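Local coordinates for uncharacterized protein (PDB 3X0T) that is the PirA component of a plasmid-encoded, probably pore-forming toxin that makes Vibrio parahaemolyticus virulent, at residues E18-V23 and N99-G104; T24-K29 and I94-N99; V41-T46 and E78-Q83; I53-G58 and Y90-V95. All coordinates share one frame; numbering follows the deposited sequence.

Contact 1 (E18-V23 and N99-G104)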
loop_
_atom_site.group_PDB
_atom_site.type_symbol
_atom_site.label_atom_id
_atom_site.label_comp_id
_atom_site.label_asym_id
_atom_site.label_seq_id
_atom_site.Cartn_x
_atom_site.Cartn_y
_atom_site.Cartn_z
ATOM N N GLU A 18 -14.091 -2.126 -2.431
ATOM C CA GLU A 18 -15.539 -1.861 -2.448
ATOM C C GLU A 18 -15.841 -0.379 -2.219
ATOM O O GLU A 18 -15.136 0.376 -1.518
ATOM C CB GLU A 18 -16.206 -2.836 -1.462
ATOM C CG GLU A 18 -15.995 -4.328 -1.734
ATOM C CD GLU A 18 -16.343 -4.749 -3.169
ATOM O OE1 GLU A 18 -15.627 -5.554 -3.824
ATOM O OE2 GLU A 18 -17.410 -4.294 -3.665
ATOM N N PRO A 19 -16.935 0.109 -2.847
ATOM C CA PRO A 19 -17.262 1.531 -2.774
ATOM C C PRO A 19 -17.826 1.879 -1.371
ATOM O O PRO A 19 -18.077 0.994 -0.534
ATOM C CB PRO A 19 -18.364 1.680 -3.863
ATOM C CG PRO A 19 -19.005 0.312 -3.871
ATOM C CD PRO A 19 -17.859 -0.663 -3.727
ATOM N N ASN A 20 -17.952 3.192 -1.132
ATOM C CA ASN A 20 -18.618 3.687 0.117
ATOM C C ASN A 20 -17.873 3.226 1.342
ATOM O O ASN A 20 -18.474 2.924 2.375
ATOM C CB ASN A 20 -20.095 3.294 0.161
ATOM C CG ASN A 20 -20.751 3.729 -1.173
ATOM O OD1 ASN A 20 -21.232 2.867 -1.868
ATOM N ND2 ASN A 20 -20.693 4.994 -1.484
ATOM N N GLY A 21 -16.534 3.218 1.280
ATOM C CA GLY A 21 -15.672 3.061 2.446
ATOM C C GLY A 21 -14.969 1.740 2.443
ATOM O O GLY A 21 -14.401 1.407 3.510
ATOM N N GLY A 22 -14.906 0.978 1.337
ATOM C CA GLY A 22 -14.141 -0.256 1.389
ATOM C C GLY A 22 -12.654 -0.002 1.631
ATOM O O GLY A 22 -12.095 1.028 1.213
ATOM N N VAL A 23 -12.056 -0.992 2.293
ATOM C CA VAL A 23 -10.618 -0.959 2.576
ATOM C C VAL A 23 -10.042 -2.263 2.105
ATOM O O VAL A 23 -10.540 -3.329 2.506
ATOM C CB VAL A 23 -10.363 -0.764 4.116
ATOM C CG1 VAL A 23 -8.856 -0.779 4.371
ATOM C CG2 VAL A 23 -11.002 0.520 4.618
ATOM N N ASN A 99 -13.597 5.695 -0.964
ATOM C CA ASN A 99 -14.668 6.482 -0.313
ATOM C C ASN A 99 -15.714 6.910 -1.318
ATOM O O ASN A 99 -16.667 7.620 -0.927
ATOM C CB ASN A 99 -14.072 7.735 0.313
ATOM C CG ASN A 99 -13.086 7.355 1.406
ATOM O OD1 ASN A 99 -11.875 7.712 1.368
ATOM N ND2 ASN A 99 -13.578 6.628 2.359
ATOM N N GLY A 100 -15.609 6.560 -2.580
ATOM C CA GLY A 100 -16.538 6.999 -3.575
ATOM C C GLY A 100 -17.606 5.989 -3.846
ATOM O O GLY A 100 -17.657 4.855 -3.348
ATOM N N ALA A 101 -18.480 6.392 -4.804
ATOM C CA ALA A 101 -19.589 5.507 -5.122
ATOM C C ALA A 101 -19.258 4.458 -6.186
ATOM O O ALA A 101 -20.031 3.482 -6.302
ATOM C CB ALA A 101 -20.821 6.273 -5.679
ATOM N N SER A 102 -18.212 4.683 -6.996
ATOM C CA SER A 102 -17.841 3.716 -8.035
ATOM C C SER A 102 -16.986 2.603 -7.410
ATOM O O SER A 102 -16.164 2.848 -6.546
ATOM C CB SER A 102 -16.966 4.352 -9.126
ATOM O OG SER A 102 -17.688 5.368 -9.814
ATOM N N ARG A 103 -17.235 1.368 -7.839
ATOM C CA ARG A 103 -16.339 0.271 -7.473
ATOM C C ARG A 103 -14.902 0.586 -7.794
ATOM O O ARG A 103 -14.610 1.267 -8.752
ATOM C CB ARG A 103 -16.751 -1.043 -8.142
ATOM C CG ARG A 103 -18.148 -1.568 -7.825
ATOM C CD ARG A 103 -18.407 -2.938 -8.465
ATOM N NE ARG A 103 -19.797 -3.421 -8.341
ATOM C CZ ARG A 103 -20.530 -3.619 -7.232
ATOM N NH1 ARG A 103 -20.010 -3.334 -6.009
ATOM N NH2 ARG A 103 -21.793 -4.088 -7.381
ATOM N N GLY A 104 -13.987 0.143 -6.925
ATOM C CA GLY A 104 -12.563 0.521 -7.063
ATOM C C GLY A 104 -11.781 -0.662 -7.616
ATOM O O GLY A 104 -11.984 -1.818 -7.296
HETATM O O HOH W 1 -22.135 2.783 -4.709
HETATM O O HOH W 2 -19.415 7.489 0.172
#
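Two loops at one end of the jelly-roll sandwich meet here, each leading from one sheet to the other: residues 18-21 link strand 11-17 to strand 22-30, and the loop 99-103 links strand 91-98 to strand 104-110. A single direct hydrogen bond joins them, from Asn20 N to Gly100 O at 2.8 Å, with the donor tilted 27° from the carbonyl plane. Beside it the Pro19 ring lies against a run of carbonyls, its CB 3.3 Å from Gly100 O and 3.5 Å from Ala101 O. The Asn20 amide bends back over the same loop, its CG beside the backbone N (chi1 -51°). Two waters extend its reach: one donates to both Asn20 OD1 and Ala101 O, while the other accepts from Asn20 ND2 and donates to Asn99 O. At the far end the extended Arg103 chain runs alongside Pro19 to a long salt bridge, Glu18 OE2 to Arg103 NH1 at 3.6 Å, the two charged planes 55° apart. Gly21 and Gly22 both face Asn98 in a G1 beta bulge between strands 22-30 and 91-98. The Asn98 side chain bonds Gly100 N and Ser102 O, while Gly104 pairs with Val17 in the other sheet.

Contact 2 (T24-K29 and I94-N99)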
loop_
_atom_site.group_PDB
_atom_site.type_symbol
_atom_site.label_atom_id
_atom_site.label_comp_id
_atom_site.label_asym_id
_atom_site.label_seq_id
_atom_site.Cartn_x
_atom_site.Cartn_y
_atom_site.Cartn_z
ATOM N N THR A 24 -9.043 -2.263 1.275
ATOM C CA THR A 24 -8.396 -3.473 0.820
ATOM C C THR A 24 -6.926 -3.404 1.233
ATOM O O THR A 24 -6.228 -2.460 0.918
ATOM C CB THR A 24 -8.492 -3.638 -0.719
ATOM O OG1 THR A 24 -9.876 -3.735 -0.985
ATOM C CG2 THR A 24 -7.739 -4.911 -1.180
ATOM N N GLU A 25 -6.467 -4.445 1.950
ATOM C CA GLU A 25 -5.039 -4.580 2.324
ATOM C C GLU A 25 -4.260 -5.094 1.161
ATOM O O GLU A 25 -4.554 -6.176 0.643
ATOM C CB GLU A 25 -4.760 -5.585 3.432
ATOM C CG GLU A 25 -5.325 -5.126 4.688
ATOM C CD GLU A 25 -4.958 -6.056 5.827
ATOM O OE1 GLU A 25 -5.079 -7.310 5.674
ATOM O OE2 GLU A 25 -4.736 -5.569 6.851
ATOM N N VAL A 26 -3.249 -4.361 0.706
ATOM C CA VAL A 26 -2.469 -4.774 -0.466
ATOM C C VAL A 26 -1.043 -5.184 -0.131
ATOM O O VAL A 26 -0.367 -5.773 -0.944
ATOM C CB VAL A 26 -2.506 -3.731 -1.586
ATOM C CG1 VAL A 26 -3.966 -3.464 -1.994
ATOM C CG2 VAL A 26 -1.799 -2.441 -1.194
ATOM N N ASP A 27 -0.575 -4.891 1.111
ATOM C CA ASP A 27 0.683 -5.404 1.574
ATOM C C ASP A 27 0.618 -5.401 3.088
ATOM O O ASP A 27 -0.131 -4.582 3.656
ATOM C CB ASP A 27 1.888 -4.582 1.123
ATOM C CG ASP A 27 3.223 -5.287 1.082
ATOM O OD1 ASP A 27 3.259 -6.470 1.475
ATOM O OD2 ASP A 27 4.216 -4.640 0.695
ATOM N N SER A 28 1.411 -6.242 3.746
ATOM C CA SER A 28 1.469 -6.277 5.180
ATOM C C SER A 28 2.716 -6.937 5.660
ATOM O O SER A 28 3.235 -7.849 4.985
ATOM C CB SER A 28 0.268 -6.806 5.837
ATOM O OG SER A 28 0.312 -8.166 5.647
ATOM N N LYS A 29 3.191 -6.540 6.808
ATOM C CA LYS A 29 4.378 -7.107 7.375
ATOM C C LYS A 29 4.334 -7.046 8.868
ATOM O O LYS A 29 4.138 -5.917 9.447
ATOM C CB LYS A 29 5.669 -6.460 6.867
ATOM C CG LYS A 29 6.921 -7.068 7.509
ATOM C CD LYS A 29 8.209 -7.086 6.833
ATOM C CE LYS A 29 8.811 -5.712 6.858
ATOM N NZ LYS A 29 10.122 -5.616 6.104
ATOM N N ILE A 94 -0.110 -1.610 3.867
ATOM C CA ILE A 94 -0.569 -0.654 2.886
ATOM C C ILE A 94 -2.013 -0.997 2.594
ATOM O O ILE A 94 -2.320 -2.170 2.278
ATOM C CB ILE A 94 0.303 -0.659 1.590
ATOM C CG1 ILE A 94 1.748 -0.301 1.921
ATOM C CG2 ILE A 94 -0.287 0.285 0.580
ATOM C CD1 ILE A 94 2.704 -0.446 0.782
ATOM N N VAL A 95 -2.887 -0.011 2.662
ATOM C CA VAL A 95 -4.286 -0.206 2.329
ATOM C C VAL A 95 -4.680 0.750 1.193
ATOM O O VAL A 95 -4.114 1.826 1.060
ATOM C CB VAL A 95 -5.228 -0.003 3.548
ATOM C CG1 VAL A 95 -5.017 -1.078 4.584
ATOM C CG2 VAL A 95 -5.128 1.373 4.131
ATOM N N VAL A 96 -5.676 0.333 0.450
ATOM C CA VAL A 96 -6.333 1.184 -0.521
ATOM C C VAL A 96 -7.774 1.343 -0.056
ATOM O O VAL A 96 -8.431 0.347 0.307
ATOM C CB VAL A 96 -6.251 0.589 -1.971
ATOM C CG1 VAL A 96 -6.882 1.559 -2.951
ATOM C CG2 VAL A 96 -4.805 0.327 -2.351
ATOM N N ILE A 97 -8.227 2.602 0.001
ATOM C CA ILE A 97 -9.526 2.953 0.563
ATOM C C ILE A 97 -10.326 3.646 -0.564
ATOM O O ILE A 97 -9.850 4.519 -1.274
ATOM C CB ILE A 97 -9.343 3.941 1.750
ATOM C CG1 ILE A 97 -8.413 3.320 2.795
ATOM C CG2 ILE A 97 -10.707 4.270 2.352
ATOM C CD1 ILE A 97 -8.010 4.287 3.894
ATOM N N ASN A 98 -11.578 3.173 -0.671
ATOM C CA ASN A 98 -12.478 3.705 -1.703
ATOM C C ASN A 98 -13.636 4.374 -1.011
ATOM O O ASN A 98 -14.528 3.706 -0.498
ATOM C CB ASN A 98 -12.978 2.567 -2.609
ATOM C CG ASN A 98 -13.863 3.065 -3.718
ATOM O OD1 ASN A 98 -14.046 4.257 -3.868
ATOM N ND2 ASN A 98 -14.361 2.132 -4.524
ATOM N N ASN A 99 -13.597 5.695 -0.964
ATOM C CA ASN A 99 -14.668 6.482 -0.313
ATOM C C ASN A 99 -15.714 6.910 -1.318
ATOM O O ASN A 99 -16.667 7.620 -0.927
ATOM C CB ASN A 99 -14.072 7.735 0.313
ATOM C CG ASN A 99 -13.086 7.355 1.406
ATOM O OD1 ASN A 99 -11.875 7.712 1.368
ATOM N ND2 ASN A 99 -13.578 6.628 2.359
#
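Strands 24-29 and 94-98 run antiparallel, their axes 4.6 Å apart at closest approach and their directions 155° apart. Thr24 and Val96 form a hydrogen-bonded pair, with Thr24 N to Val96 O and Val96 N to Thr24 O both 2.9 Å. Glu25 and Val95 follow as a non-hydrogen-bonded pair, and then the register slips by one residue. Val26 and Asp27 both face Ile94: Ile94 O accepts from Val26 N at 2.9 Å and only weakly from Asp27 N. Ile94 N returns a bond to Asp27 O, standing 42° out of that carbonyl's plane.

At the bulge, the Val26 side chain lies across those of Ile94 and Val96. Val26 CG2, held between the backbone N and the carbonyl carbon, reaches Ile94 CG2 at 3.6 Å, while Val26 CG1 turns toward Val96 and meets Val96 CG2 at 3.9 Å. The two methyls thus span Ile94 and Val96, successive residues on the interior face, where Trp15 and Val17 of the opposing sheet pack against this strand pair. Across the sheet, on the face of Glu25 and Val95, only a light touch remains, Glu25 CG to Val95 CG1 at 4.1 Å. The Glu25 carboxylate forms a salt bridge with Arg93, that of Asp27 with Arg39, and Thr24 OG1 bonds to Thr16 O. The slipped register between Glu25 and Asp27 is a classic beta bulge, set within an edge strand of one sheet of the jelly-roll sandwich.

Contact 3 (V41-T46 and E78-Q83)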
loop_
_atom_site.group_PDB
_atom_site.type_symbol
_atom_site.label_atom_id
_atom_site.label_comp_id
_atom_site.label_asym_id
_atom_site.label_seq_id
_atom_site.Cartn_x
_atom_site.Cartn_y
_atom_site.Cartn_z
ATOM N N VAL A 41 5.628 0.785 -2.990
ATOM C CA VAL A 41 4.819 0.222 -4.085
ATOM C C VAL A 41 4.433 1.395 -4.984
ATOM O O VAL A 41 4.489 2.543 -4.604
ATOM C CB VAL A 41 3.539 -0.463 -3.588
ATOM C CG1 VAL A 41 3.888 -1.539 -2.598
ATOM C CG2 VAL A 41 2.529 0.482 -3.015
ATOM N N ASP A 42 4.028 1.010 -6.205
ATOM C CA ASP A 42 3.281 1.951 -7.024
ATOM C C ASP A 42 1.858 1.439 -7.157
ATOM O O ASP A 42 1.606 0.243 -7.213
ATOM C CB ASP A 42 3.848 2.097 -8.466
ATOM C CG ASP A 42 5.295 2.279 -8.450
ATOM O OD1 ASP A 42 5.782 3.118 -7.739
ATOM O OD2 ASP A 42 5.960 1.527 -9.229
ATOM N N ILE A 43 0.901 2.355 -7.186
ATOM C CA ILE A 43 -0.489 1.999 -7.416
ATOM C C ILE A 43 -0.957 2.622 -8.767
ATOM O O ILE A 43 -0.777 3.829 -8.970
ATOM C CB ILE A 43 -1.389 2.519 -6.277
ATOM C CG1 ILE A 43 -2.877 2.207 -6.639
ATOM C CG2 ILE A 43 -1.199 4.002 -5.900
ATOM C CD1 ILE A 43 -3.858 2.481 -5.497
ATOM N N GLU A 44 -1.550 1.764 -9.623
ATOM C CA GLU A 44 -2.220 2.246 -10.837
ATOM C C GLU A 44 -3.722 2.066 -10.577
ATOM O O GLU A 44 -4.211 0.985 -10.345
ATOM C CB GLU A 44 -1.770 1.353 -12.039
ATOM C CG GLU A 44 -2.465 1.736 -13.300
ATOM C CD GLU A 44 -2.237 0.760 -14.446
ATOM O OE1 GLU A 44 -1.698 -0.385 -14.236
ATOM O OE2 GLU A 44 -2.691 1.089 -15.569
ATOM N N ASN A 45 -4.428 3.201 -10.671
ATOM C CA ASN A 45 -5.872 3.167 -10.508
ATOM C C ASN A 45 -6.540 2.830 -11.832
ATOM O O ASN A 45 -6.395 3.626 -12.781
ATOM C CB ASN A 45 -6.292 4.527 -10.011
ATOM C CG ASN A 45 -7.811 4.609 -9.749
ATOM O OD1 ASN A 45 -8.581 3.739 -10.178
ATOM N ND2 ASN A 45 -8.197 5.636 -9.001
ATOM N N THR A 46 -7.169 1.657 -11.936
ATOM C CA THR A 46 -7.718 1.164 -13.207
ATOM C C THR A 46 -9.269 1.232 -13.190
ATOM O O THR A 46 -9.913 0.660 -14.087
ATOM C CB THR A 46 -7.249 -0.220 -13.513
ATOM O OG1 THR A 46 -7.814 -1.098 -12.527
ATOM C CG2 THR A 46 -5.744 -0.334 -13.560
ATOM N N GLU A 78 -4.386 7.132 -13.048
ATOM C CA GLU A 78 -3.075 7.602 -12.612
ATOM C C GLU A 78 -2.301 6.474 -11.957
ATOM O O GLU A 78 -2.887 5.539 -11.374
ATOM C CB GLU A 78 -3.196 8.689 -11.524
ATOM C CG GLU A 78 -3.795 10.033 -11.976
ATOM C CD GLU A 78 -3.798 11.097 -10.818
ATOM O OE1 GLU A 78 -3.715 10.830 -9.539
ATOM O OE2 GLU A 78 -3.930 12.205 -11.363
ATOM N N THR A 79 -0.978 6.625 -12.022
ATOM C CA THR A 79 -0.083 5.779 -11.265
ATOM C C THR A 79 0.691 6.637 -10.291
ATOM O O THR A 79 1.154 7.725 -10.627
ATOM C CB THR A 79 0.877 5.006 -12.154
ATOM O OG1 THR A 79 0.105 4.203 -13.061
ATOM C CG2 THR A 79 1.788 4.221 -11.422
ATOM N N TYR A 80 0.834 6.190 -9.050
ATOM C CA TYR A 80 1.463 6.941 -8.000
ATOM C C TYR A 80 2.467 6.109 -7.192
ATOM O O TYR A 80 2.172 4.953 -6.919
ATOM C CB TYR A 80 0.423 7.446 -7.022
ATOM C CG TYR A 80 0.979 8.116 -5.845
ATOM C CD1 TYR A 80 1.525 9.411 -5.971
ATOM C CD2 TYR A 80 1.043 7.486 -4.587
ATOM C CE1 TYR A 80 2.054 10.059 -4.874
ATOM C CE2 TYR A 80 1.547 8.161 -3.477
ATOM C CZ TYR A 80 2.072 9.453 -3.652
ATOM O OH TYR A 80 2.589 10.089 -2.527
ATOM N N HIS A 81 3.637 6.669 -6.877
ATOM C CA HIS A 81 4.669 5.928 -6.087
ATOM C C HIS A 81 4.563 6.258 -4.638
ATOM O O HIS A 81 4.658 7.419 -4.208
ATOM C CB HIS A 81 6.054 6.367 -6.586
ATOM C CG HIS A 81 7.114 5.710 -5.767
ATOM N ND1 HIS A 81 7.439 4.370 -5.895
ATOM C CD2 HIS A 81 7.906 6.158 -4.781
ATOM C CE1 HIS A 81 8.386 4.013 -5.027
ATOM N NE2 HIS A 81 8.695 5.091 -4.348
ATOM N N LEU A 82 4.228 5.228 -3.822
ATOM C CA LEU A 82 4.211 5.356 -2.376
ATOM C C LEU A 82 5.512 4.815 -1.841
ATOM O O LEU A 82 5.762 3.599 -1.801
ATOM C CB LEU A 82 3.031 4.525 -1.826
ATOM C CG LEU A 82 2.896 4.496 -0.306
ATOM C CD1 LEU A 82 2.748 5.887 0.250
ATOM C CD2 LEU A 82 1.774 3.597 0.122
ATOM N N GLN A 83 6.383 5.751 -1.433
ATOM C CA GLN A 83 7.675 5.339 -0.859
ATOM C C GLN A 83 7.466 4.968 0.621
ATOM O O GLN A 83 6.841 5.718 1.363
ATOM C CB GLN A 83 8.633 6.555 -1.019
ATOM C CG GLN A 83 10.024 6.298 -0.444
ATOM C CD GLN A 83 10.839 5.240 -1.244
ATOM O OE1 GLN A 83 10.577 4.932 -2.408
ATOM N NE2 GLN A 83 11.852 4.720 -0.558
#
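Val41, Ile43 and Leu82 form the buried side of this antiparallel pair, whereas Asp42, Thr79 and His81 occupy its more open side. On the face of Val41 and Ile43 the contacts are apolar: Ile43 CG2 lies at the Tyr80 ring edge, 4.0 Å from Tyr80 CB, and Val41 CG2 lies 4.2 Å from Leu82 CB. Ile53 and Ile94 of the facing sheet pack onto this surface, and His72 stacks on the Tyr80 ring. Strands 41-45 and 79-82 are neighbours in one of the two four-stranded sheets of the jelly roll, the latter at its edge, with regular pairing from Val41-Leu82 to Glu44-Thr79. Asn45 N adds a nearly straight bond to Glu78 O at 2.9 Å.

The outward side is held by polar groups. Asp42 CG sits beside its own backbone N (chi1 -48°), which brings Asp42 OD1 within 2.8 Å of His81 ND1, in the plane of the imidazole, although the carboxylate is turned 53° from it. At the other ring nitrogen, His81 NE2 donates to Gln83 OE1 at 2.7 Å, again in the ring plane, so two bonds fix the imidazole's rotation. Farther along, Thr79 OG1 merely rests against Glu44 CB and CG, both at 3.6 Å, while Glu44 OE1 is hydrogen-bonded to Tyr109 OH.

Contact 4 (I53-G58 and Y90-V95)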
loop_
_atom_site.group_PDB
_atom_site.type_symbol
_atom_site.label_atom_id
_atom_site.label_comp_id
_atom_site.label_asym_id
_atom_site.label_seq_id
_atom_site.Cartn_x
_atom_site.Cartn_y
_atom_site.Cartn_z
ATOM N N ILE A 53 -4.551 5.755 -1.051
ATOM C CA ILE A 53 -3.616 4.751 -0.584
ATOM C C ILE A 53 -2.982 5.247 0.695
ATOM O O ILE A 53 -2.612 6.440 0.802
ATOM C CB ILE A 53 -2.590 4.389 -1.670
ATOM C CG1 ILE A 53 -1.795 3.140 -1.249
ATOM C CG2 ILE A 53 -1.695 5.556 -2.078
ATOM C CD1 ILE A 53 -0.961 2.553 -2.367
ATOM N N GLN A 54 -2.854 4.361 1.672
ATOM C CA GLN A 54 -2.209 4.745 2.944
ATOM C C GLN A 54 -1.164 3.728 3.358
ATOM O O GLN A 54 -1.336 2.511 3.190
ATOM C CB GLN A 54 -3.206 4.873 4.133
ATOM C CG GLN A 54 -4.292 5.908 3.844
ATOM C CD GLN A 54 -5.053 6.264 5.034
ATOM O OE1 GLN A 54 -5.342 5.453 5.943
ATOM N NE2 GLN A 54 -5.426 7.572 5.063
ATOM N N TYR A 55 -0.083 4.243 3.922
ATOM C CA TYR A 55 0.933 3.441 4.605
ATOM C C TYR A 55 0.631 3.543 6.094
ATOM O O TYR A 55 0.627 4.643 6.609
ATOM C CB TYR A 55 2.341 3.957 4.276
ATOM C CG TYR A 55 3.390 2.923 4.398
ATOM C CD1 TYR A 55 3.768 2.405 5.663
ATOM C CD2 TYR A 55 3.984 2.360 3.270
ATOM C CE1 TYR A 55 4.688 1.367 5.759
ATOM C CE2 TYR A 55 4.886 1.318 3.369
ATOM C CZ TYR A 55 5.236 0.823 4.616
ATOM O OH TYR A 55 6.134 -0.222 4.675
ATOM N N GLN A 56 0.368 2.405 6.740
ATOM C CA GLN A 56 -0.038 2.389 8.143
ATOM C C GLN A 56 0.925 1.567 8.977
ATOM O O GLN A 56 1.622 0.686 8.426
ATOM C CB GLN A 56 -1.431 1.820 8.279
ATOM C CG GLN A 56 -2.478 2.678 7.578
ATOM C CD GLN A 56 -3.891 2.204 7.824
ATOM O OE1 GLN A 56 -4.117 1.147 8.440
ATOM N NE2 GLN A 56 -4.862 2.982 7.347
ATOM N N TRP A 57 0.976 1.846 10.283
ATOM C CA TRP A 57 1.865 1.136 11.181
ATOM C C TRP A 57 1.165 0.832 12.475
ATOM O O TRP A 57 0.172 1.483 12.830
ATOM C CB TRP A 57 3.194 1.895 11.390
ATOM C CG TRP A 57 3.035 3.141 12.217
ATOM C CD1 TRP A 57 2.637 4.397 11.782
ATOM C CD2 TRP A 57 3.218 3.258 13.626
ATOM N NE1 TRP A 57 2.607 5.258 12.834
ATOM C CE2 TRP A 57 2.928 4.591 13.980
ATOM C CE3 TRP A 57 3.575 2.358 14.652
ATOM C CZ2 TRP A 57 2.951 5.023 15.331
ATOM C CZ3 TRP A 57 3.588 2.791 15.968
ATOM C CH2 TRP A 57 3.294 4.115 16.290
ATOM N N GLY A 58 1.713 -0.126 13.216
ATOM C CA GLY A 58 1.165 -0.474 14.536
ATOM C C GLY A 58 2.321 -0.713 15.511
ATOM O O GLY A 58 3.426 -1.144 15.124
ATOM N N TYR A 90 7.129 -2.548 13.971
ATOM C CA TYR A 90 6.745 -3.887 14.393
ATOM C C TYR A 90 5.627 -4.445 13.542
ATOM O O TYR A 90 5.577 -5.655 13.296
ATOM C CB TYR A 90 6.324 -3.847 15.854
ATOM C CG TYR A 90 7.480 -3.582 16.785
ATOM C CD1 TYR A 90 8.331 -4.614 17.201
ATOM C CD2 TYR A 90 7.759 -2.302 17.240
ATOM C CE1 TYR A 90 9.419 -4.402 18.027
ATOM C CE2 TYR A 90 8.854 -2.080 18.085
ATOM C CZ TYR A 90 9.658 -3.119 18.472
ATOM O OH TYR A 90 10.772 -2.919 19.271
ATOM N N HIS A 91 4.711 -3.596 13.105
ATOM C CA HIS A 91 3.579 -3.930 12.250
ATOM C C HIS A 91 3.417 -2.850 11.233
ATOM O O HIS A 91 3.479 -1.665 11.597
ATOM C CB HIS A 91 2.279 -4.123 13.037
ATOM C CG HIS A 91 2.383 -5.186 14.079
ATOM N ND1 HIS A 91 2.305 -6.536 13.780
ATOM C CD2 HIS A 91 2.728 -5.087 15.403
ATOM C CE1 HIS A 91 2.561 -7.214 14.878
ATOM N NE2 HIS A 91 2.851 -6.371 15.863
ATOM N N GLN A 92 3.128 -3.201 9.989
ATOM C CA GLN A 92 2.888 -2.204 8.952
ATOM C C GLN A 92 2.032 -2.827 7.875
ATOM O O GLN A 92 2.037 -4.050 7.677
ATOM C CB GLN A 92 4.202 -1.589 8.446
ATOM C CG GLN A 92 5.149 -2.631 7.783
ATOM C CD GLN A 92 6.510 -2.096 7.750
ATOM O OE1 GLN A 92 6.789 -1.073 7.045
ATOM N NE2 GLN A 92 7.452 -2.680 8.454
ATOM N N ARG A 93 1.331 -1.958 7.140
ATOM C CA ARG A 93 0.535 -2.434 6.025
ATOM C C ARG A 93 0.308 -1.287 5.057
ATOM O O ARG A 93 0.466 -0.108 5.437
ATOM C CB ARG A 93 -0.810 -3.014 6.495
ATOM C CG ARG A 93 -1.799 -2.031 7.102
ATOM C CD ARG A 93 -3.115 -2.664 7.365
ATOM N NE ARG A 93 -4.039 -1.690 7.922
ATOM C CZ ARG A 93 -5.356 -1.913 8.041
ATOM N NH1 ARG A 93 -5.856 -3.086 7.738
ATOM N NH2 ARG A 93 -6.124 -0.886 8.401
ATOM N N ILE A 94 -0.110 -1.610 3.867
ATOM C CA ILE A 94 -0.569 -0.654 2.886
ATOM C C ILE A 94 -2.013 -0.997 2.594
ATOM O O ILE A 94 -2.320 -2.170 2.278
ATOM C CB ILE A 94 0.303 -0.659 1.590
ATOM C CG1 ILE A 94 1.748 -0.301 1.921
ATOM C CG2 ILE A 94 -0.287 0.285 0.580
ATOM C CD1 ILE A 94 2.704 -0.446 0.782
ATOM N N VAL A 95 -2.887 -0.011 2.662
ATOM C CA VAL A 95 -4.286 -0.206 2.329
ATOM C C VAL A 95 -4.680 0.750 1.193
ATOM O O VAL A 95 -4.114 1.826 1.060
ATOM C CB VAL A 95 -5.228 -0.003 3.548
ATOM C CG1 VAL A 95 -5.017 -1.078 4.584
ATOM C CG2 VAL A 95 -5.128 1.373 4.131
HETATM O O HOH W 3 5.969 -0.199 14.990
#
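Gln56 OE1 lies at the edge of the Arg93 guanidinium, in its plane, while Val95 CG1 of the same strand as Arg93 sits over the centre of one face, 3.5 Å above the plane. Arg93 NE and NH2 both donate to Gln56 OE1 at 2.9 Å, reaching it from the same face of the amide. Arg93 CG lies between the backbone N and the carbonyl carbon (chi1 67°), and the extended chain beyond runs alongside Gln56, leaving the two planes 47° apart. The rest of the amide is fixed by Gln56 NE2, which donates in plane to Gln54 OE1 and rests 3.6 Å from Val95 CG2.

On the other face of the sheet, the Tyr55 ring has Arg93 O over one face, offset toward the rim, and Gln92 OE1 at its edge. Tyr55 OH donates to Gln92 OE1 at 2.6 Å, with ring and amide planes 74° apart, and Ile94 CG1 packs against Tyr55 CD2 at 3.7 Å. The backbone pairing is antiparallel from Gln54-Val95 to Gly58-His91, where the return bond from His91 N is weak; at its end a water bridges Gly58 O and Tyr90 N.

Strands 51-58 and 91-98 are the two inner strands of their sheet, flanked by 67-74 and 22-30. Glu25 takes the remaining Arg93 NH1, Trp66 makes a cation-pi contact with Arg93, and Val41 and Ile43 of the facing sheet cover Ile53.

In the fold
Entering from strand 11-17, the chain reaches contact 1, whose second segment comes after strand 91-98, so the loop it closes encloses the other three. Contact 2 follows on strand 22-30 and nests directly inside it, sharing Asn99. Strand 41-45 then opens contact 3 and strand 51-58 opens contact 4; these cross, since 79-82 returns to the first before 91-98 returns to the second. Contacts 2 and 4 pair strand 91-98 with 22-30 on one side and 51-58 on the other, joining three strands of one sheet, while contact 3 belongs to the other. The sheets meet where Val41, Ile43 and Leu82 pack on Ile53, Ile94 and Val96, and contact 1 joins two sheet-to-sheet connections at one end.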